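Local coordinates for FBP protein (Leishmania major, PDB 5OEZ), which probably hydrolyses fructose 1,6-bisphosphate to fructose 6-phosphate and phosphate in gluconeogenesis, working as a magnesium-dependent homotetramer, at residues C[274-279]-C[315-320]; C[284-289]-C[305-310]. All blocks are in the same frame, centred on the assembly; numbering follows the deposited sequence.

Contact 1: C[274-279]-C[315-320]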
loop_
_atom_site.group_PDB
_atom_site.type_symbol
_atom_site.label_atom_id
_atom_site.label_comp_id
_atom_site.label_asym_id
_atom_site.label_seq_id
_atom_site.Cartn_x
_atom_site.Cartn_y
_atom_site.Cartn_z
ATOM N N GLN C 274 42.022 9.023 8.756
ATOM C CA GLN C 274 41.049 9.975 9.343
ATOM C C GLN C 274 41.698 10.506 10.613
ATOM O O GLN C 274 41.972 9.754 11.532
ATOM C CB GLN C 274 39.634 9.390 9.670
ATOM C CG GLN C 274 39.158 8.058 8.999
ATOM C CD GLN C 274 37.911 8.227 8.140
ATOM O OE1 GLN C 274 37.563 9.334 7.704
ATOM N NE2 GLN C 274 37.224 7.118 7.900
ATOM N N VAL C 275 41.957 11.800 10.700
ATOM C CA VAL C 275 42.777 12.277 11.794
ATOM C C VAL C 275 41.950 12.559 13.015
ATOM O O VAL C 275 42.527 12.757 14.060
ATOM C CB VAL C 275 43.524 13.568 11.371
ATOM C CG1 VAL C 275 42.557 14.729 11.118
ATOM C CG2 VAL C 275 44.640 13.993 12.336
ATOM N N GLU C 276 40.630 12.673 12.839
ATOM C CA GLU C 276 39.687 12.869 13.927
ATOM C C GLU C 276 38.564 11.809 14.083
ATOM O O GLU C 276 37.677 11.978 14.912
ATOM C CB GLU C 276 39.060 14.218 13.673
ATOM C CG GLU C 276 38.883 15.137 14.865
ATOM C CD GLU C 276 37.929 16.305 14.594
ATOM O OE1 GLU C 276 37.445 16.491 13.453
ATOM O OE2 GLU C 276 37.651 17.065 15.536
ATOM N N GLY C 277 38.600 10.744 13.290
ATOM C CA GLY C 277 37.558 9.713 13.277
ATOM C C GLY C 277 36.618 9.941 12.112
ATOM O O GLY C 277 36.852 10.843 11.324
ATOM N N LYS C 278 35.592 9.098 11.971
ATOM C CA LYS C 278 34.724 9.100 10.790
ATOM C C LYS C 278 33.395 9.790 11.038
ATOM O O LYS C 278 32.995 10.593 10.223
ATOM C CB LYS C 278 34.483 7.666 10.318
ATOM C CG LYS C 278 33.652 7.466 9.066
ATOM C CD LYS C 278 33.859 6.014 8.670
ATOM C CE LYS C 278 33.153 5.681 7.366
ATOM N NZ LYS C 278 33.523 6.570 6.221
ATOM N N LEU C 279 32.765 9.542 12.185
ATOM C CA LEU C 279 31.442 10.019 12.430
ATOM C C LEU C 279 31.443 11.427 12.975
ATOM O O LEU C 279 32.284 11.802 13.797
ATOM C CB LEU C 279 30.703 9.107 13.403
ATOM C CG LEU C 279 30.455 7.656 13.017
ATOM C CD1 LEU C 279 29.389 7.065 13.923
ATOM C CD2 LEU C 279 30.080 7.480 11.557
ATOM N N HIS C 315 30.903 20.658 12.579
ATOM C CA HIS C 315 31.232 19.464 11.794
ATOM C C HIS C 315 32.355 18.633 12.397
ATOM O O HIS C 315 33.016 17.878 11.699
ATOM C CB HIS C 315 31.574 19.907 10.386
ATOM C CG HIS C 315 30.375 20.347 9.621
ATOM N ND1 HIS C 315 29.256 19.557 9.444
ATOM C CD2 HIS C 315 30.113 21.517 9.005
ATOM C CE1 HIS C 315 28.361 20.227 8.740
ATOM N NE2 HIS C 315 28.859 21.418 8.458
ATOM N N GLN C 316 32.520 18.711 13.711
ATOM C CA GLN C 316 33.585 17.973 14.384
ATOM C C GLN C 316 33.264 16.470 14.400
ATOM O O GLN C 316 32.108 16.055 14.289
ATOM C CB GLN C 316 33.869 18.572 15.771
ATOM C CG GLN C 316 33.443 17.794 16.996
ATOM C CD GLN C 316 33.630 18.612 18.275
ATOM O OE1 GLN C 316 33.281 19.795 18.328
ATOM N NE2 GLN C 316 34.188 17.995 19.303
ATOM N N ARG C 317 34.314 15.667 14.503
ATOM C CA ARG C 317 34.210 14.230 14.373
ATOM C C ARG C 317 34.837 13.484 15.520
ATOM O O ARG C 317 35.563 14.059 16.330
ATOM C CB ARG C 317 34.913 13.780 13.124
ATOM C CG ARG C 317 34.375 14.415 11.869
ATOM C CD ARG C 317 34.949 13.701 10.680
ATOM N NE ARG C 317 34.441 14.306 9.447
ATOM C CZ ARG C 317 33.869 13.699 8.408
ATOM N NH1 ARG C 317 33.690 12.392 8.394
ATOM N NH2 ARG C 317 33.490 14.417 7.339
ATOM N N THR C 318 34.512 12.196 15.587
ATOM C CA THR C 318 34.970 11.327 16.658
ATOM C C THR C 318 34.934 9.876 16.174
ATOM O O THR C 318 34.045 9.534 15.410
ATOM C CB THR C 318 34.084 11.493 17.942
ATOM O OG1 THR C 318 34.476 10.548 18.944
ATOM C CG2 THR C 318 32.595 11.309 17.653
ATOM N N PRO C 319 35.875 9.030 16.644
ATOM C CA PRO C 319 35.658 7.585 16.564
ATOM C C PRO C 319 34.604 7.144 17.564
ATOM O O PRO C 319 34.249 7.903 18.468
ATOM C CB PRO C 319 37.021 7.002 16.958
ATOM C CG PRO C 319 37.577 8.003 17.896
ATOM C CD PRO C 319 37.090 9.351 17.427
ATOM N N VAL C 320 34.074 5.933 17.394
ATOM C CA VAL C 320 33.029 5.418 18.286
ATOM C C VAL C 320 33.244 3.933 18.571
ATOM O O VAL C 320 33.631 3.171 17.682
ATOM C CB VAL C 320 31.570 5.623 17.721
ATOM C CG1 VAL C 320 31.275 7.100 17.460
ATOM C CG2 VAL C 320 31.337 4.812 16.453
#
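With chi1 at -58° setting CG anti to its own carbonyl carbon, and an extended run from CG to NE, Arg317 lies along the backbone of Gly277 and Lys278. Its CD passes 3.5 Å from Gly277 O, and NH1 reaches Lys278 O at 2.7 Å. That carbonyl meets the guanidinium at its edge, near the plane, but the bond is bent (129° at the hydrogen) and weak. Glu276 comes in from the other segment at about a right angle to the arginine chain. Its OE1 takes only a weak bond from Arg317 N, and the two charged groups do not meet; the carboxylate is held instead by a salt bridge to Arg313.

The firm bond is backbone to backbone, Thr318 N to Leu279 O at 2.9 Å. Gly277, at a phi of 100°, brings its backbone against Pro319, with Gly277 CA 3.8 Å from Pro319 N. Deeper in, Leu279 CD1 sits across the fork of Val320, 3.9 Å from CG2, next to Tyr268.

Lys278 and Tyr268 belong to the fructose 6-phosphate site and Glu284, on which Leu279 packs, to a manganese site; both are empty in this apo chain. Here a loop enters the short strand 279-280, which runs antiparallel to 317-323, beside the FBPase substrate site.

Contact 2: C[284-289]-C[305-310]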
loop_
_atom_site.group_PDB
_atom_site.type_symbol
_atom_site.label_atom_id
_atom_site.label_comp_id
_atom_site.label_asym_id
_atom_site.label_seq_id
_atom_site.Cartn_x
_atom_site.Cartn_y
_atom_site.Cartn_z
ATOM N N GLU C 284 25.332 12.454 14.130
ATOM C CA GLU C 284 25.327 10.982 14.152
ATOM C C GLU C 284 25.755 10.403 15.498
ATOM O O GLU C 284 24.989 9.673 16.119
ATOM C CB GLU C 284 26.256 10.410 13.064
ATOM C CG GLU C 284 25.906 10.847 11.644
ATOM C CD GLU C 284 27.008 10.577 10.621
ATOM O OE1 GLU C 284 28.210 10.537 10.974
ATOM O OE2 GLU C 284 26.667 10.418 9.429
ATOM N N ALA C 285 26.983 10.684 15.932
ATOM C CA ALA C 285 27.536 9.993 17.104
ATOM C C ALA C 285 26.815 10.321 18.430
ATOM O O ALA C 285 26.483 9.417 19.184
ATOM C CB ALA C 285 29.031 10.259 17.221
ATOM N N ALA C 286 26.576 11.594 18.713
ATOM C CA ALA C 286 25.885 11.978 19.971
ATOM C C ALA C 286 24.418 11.497 20.061
ATOM O O ALA C 286 24.030 10.927 21.071
ATOM C CB ALA C 286 25.980 13.484 20.213
ATOM N N PRO C 287 23.610 11.692 19.010
ATOM C CA PRO C 287 22.266 11.054 19.027
ATOM C C PRO C 287 22.266 9.521 19.239
ATOM O O PRO C 287 21.548 9.026 20.097
ATOM C CB PRO C 287 21.711 11.380 17.646
ATOM C CG PRO C 287 22.418 12.633 17.249
ATOM C CD PRO C 287 23.798 12.498 17.792
ATOM N N MET C 288 23.088 8.799 18.487
ATOM C CA MET C 288 23.238 7.364 18.699
ATOM C C MET C 288 23.749 7.014 20.091
ATOM O O MET C 288 23.319 6.022 20.680
ATOM C CB MET C 288 24.152 6.739 17.636
ATOM C CG MET C 288 23.575 6.625 16.223
ATOM S SD MET C 288 21.920 5.882 15.991
ATOM C CE MET C 288 21.619 4.864 17.434
ATOM N N ALA C 289 24.690 7.802 20.611
ATOM C CA ALA C 289 25.186 7.569 21.964
ATOM C C ALA C 289 24.062 7.664 23.008
ATOM O O ALA C 289 24.025 6.869 23.944
ATOM C CB ALA C 289 26.309 8.544 22.290
ATOM N N ARG C 305 33.011 9.043 27.489
ATOM C CA ARG C 305 31.674 9.107 26.924
ATOM C C ARG C 305 31.584 10.134 25.813
ATOM O O ARG C 305 32.016 11.268 25.983
ATOM C CB ARG C 305 30.652 9.471 28.019
ATOM C CG ARG C 305 30.430 8.382 29.066
ATOM C CD ARG C 305 29.631 8.914 30.240
ATOM N NE ARG C 305 28.252 9.221 29.857
ATOM C CZ ARG C 305 27.467 10.142 30.421
ATOM N NH1 ARG C 305 27.882 10.919 31.417
ATOM N NH2 ARG C 305 26.234 10.306 29.970
ATOM N N ILE C 306 30.993 9.727 24.691
ATOM C CA ILE C 306 30.666 10.635 23.590
ATOM C C ILE C 306 29.858 11.841 24.094
ATOM O O ILE C 306 30.127 12.979 23.698
ATOM C CB ILE C 306 29.831 9.917 22.492
ATOM C CG1 ILE C 306 30.626 8.798 21.801
ATOM C CG2 ILE C 306 29.325 10.893 21.430
ATOM C CD1 ILE C 306 31.837 9.251 21.016
ATOM N N LEU C 307 28.868 11.582 24.952
ATOM C CA LEU C 307 27.970 12.624 25.457
ATOM C C LEU C 307 28.652 13.678 26.308
ATOM O O LEU C 307 28.158 14.804 26.389
ATOM C CB LEU C 307 26.796 12.014 26.226
ATOM C CG LEU C 307 25.837 11.131 25.409
ATOM C CD1 LEU C 307 24.697 10.640 26.289
ATOM C CD2 LEU C 307 25.290 11.858 24.187
ATOM N N GLU C 308 29.791 13.338 26.902
ATOM C CA GLU C 308 30.587 14.311 27.688
ATOM C C GLU C 308 31.549 15.185 26.859
ATOM O O GLU C 308 32.156 16.083 27.418
ATOM C CB GLU C 308 31.385 13.607 28.796
ATOM C CG GLU C 308 30.547 13.102 29.965
ATOM C CD GLU C 308 31.357 12.319 31.005
ATOM O OE1 GLU C 308 32.593 12.185 30.851
ATOM O OE2 GLU C 308 30.753 11.822 31.985
ATOM N N GLN C 309 31.683 14.953 25.553
ATOM C CA GLN C 309 32.592 15.771 24.731
ATOM C C GLN C 309 32.023 17.159 24.484
ATOM O O GLN C 309 30.822 17.312 24.257
ATOM C CB GLN C 309 32.880 15.114 23.389
ATOM C CG GLN C 309 33.636 13.797 23.491
ATOM C CD GLN C 309 33.778 13.103 22.143
ATOM O OE1 GLN C 309 33.618 13.723 21.087
ATOM N NE2 GLN C 309 34.107 11.812 22.168
ATOM N N SER C 310 32.895 18.163 24.522
ATOM C CA SER C 310 32.512 19.537 24.183
ATOM C C SER C 310 32.347 19.693 22.673
ATOM O O SER C 310 33.105 19.106 21.895
ATOM C CB SER C 310 33.564 20.533 24.671
ATOM O OG SER C 310 33.654 20.534 26.074
#
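Ala289 CB rests against the branch point of Ile306, 3.8 Å from its CB, and here the helix and the loop come closest through side chains alone. The same methyl also lies 4.0 Å from Leu307 CD2, so one methyl touches two successive loop residues. One turn earlier, Ile306 CG2 reaches over the helix backbone to within 3.9 Å of Ala286 CA and the same distance of Ala285 O. With chi1 at -65°, that methyl stands anti to the isoleucine's own nitrogen, which directs it at the alanines. Leu307 CD2 meets the carbonyl oxygen of Ala286 at 3.5 Å, an apolar carbon against a helix oxygen. Three small alanines on one side of the helix let the two branched residues approach its backbone this closely.

At Ala285 and Ala286 the loop thus packs on helix backbone, while their methyls are held more loosely, 4.3 Å or more from the side chains of Ile306 and Leu307. Further out the loop turns polar, and Glu308 and Ser310 face solvent. Glu308 bonds Arg305 within the loop, OE2 to NH1 at 3.1 Å, with the arginine coming to the anti side of the carboxylate and 29° out of its plane. Arg305 has a second acid partner in Glu293, further along the helix, so its charge ties the start of the loop segment to helix 281-294. Ile306 also packs on Thr318 and Phe322, which places it between that helix and strand 317-323.

No hydrogen bond joins the two segments directly. Cohesion between them is therefore apolar and depends on fit, with the charge of Arg305 paired at the edge.

Following the chain from its N terminus, residues 274-279 come first and lead through the short strand 279-280 into helix 281-294, which carries 284-289. The chain then passes strand 298-300 and reaches 305-310, where contact 2 closes the inner loop. Five residues later 315-320 returns to 274-279, and contact 1 closes the outer loop around the inner one; the two nest without crossing. Their centres are 11 Å apart and they touch: Gln316 NE2 probably bonds Ser310 O, and Thr318 OG1 packs on Ile306 CD1. Together they bring helix 281-294, its following loop and strand 317-323 into one unit within the C-terminal FBPase domain.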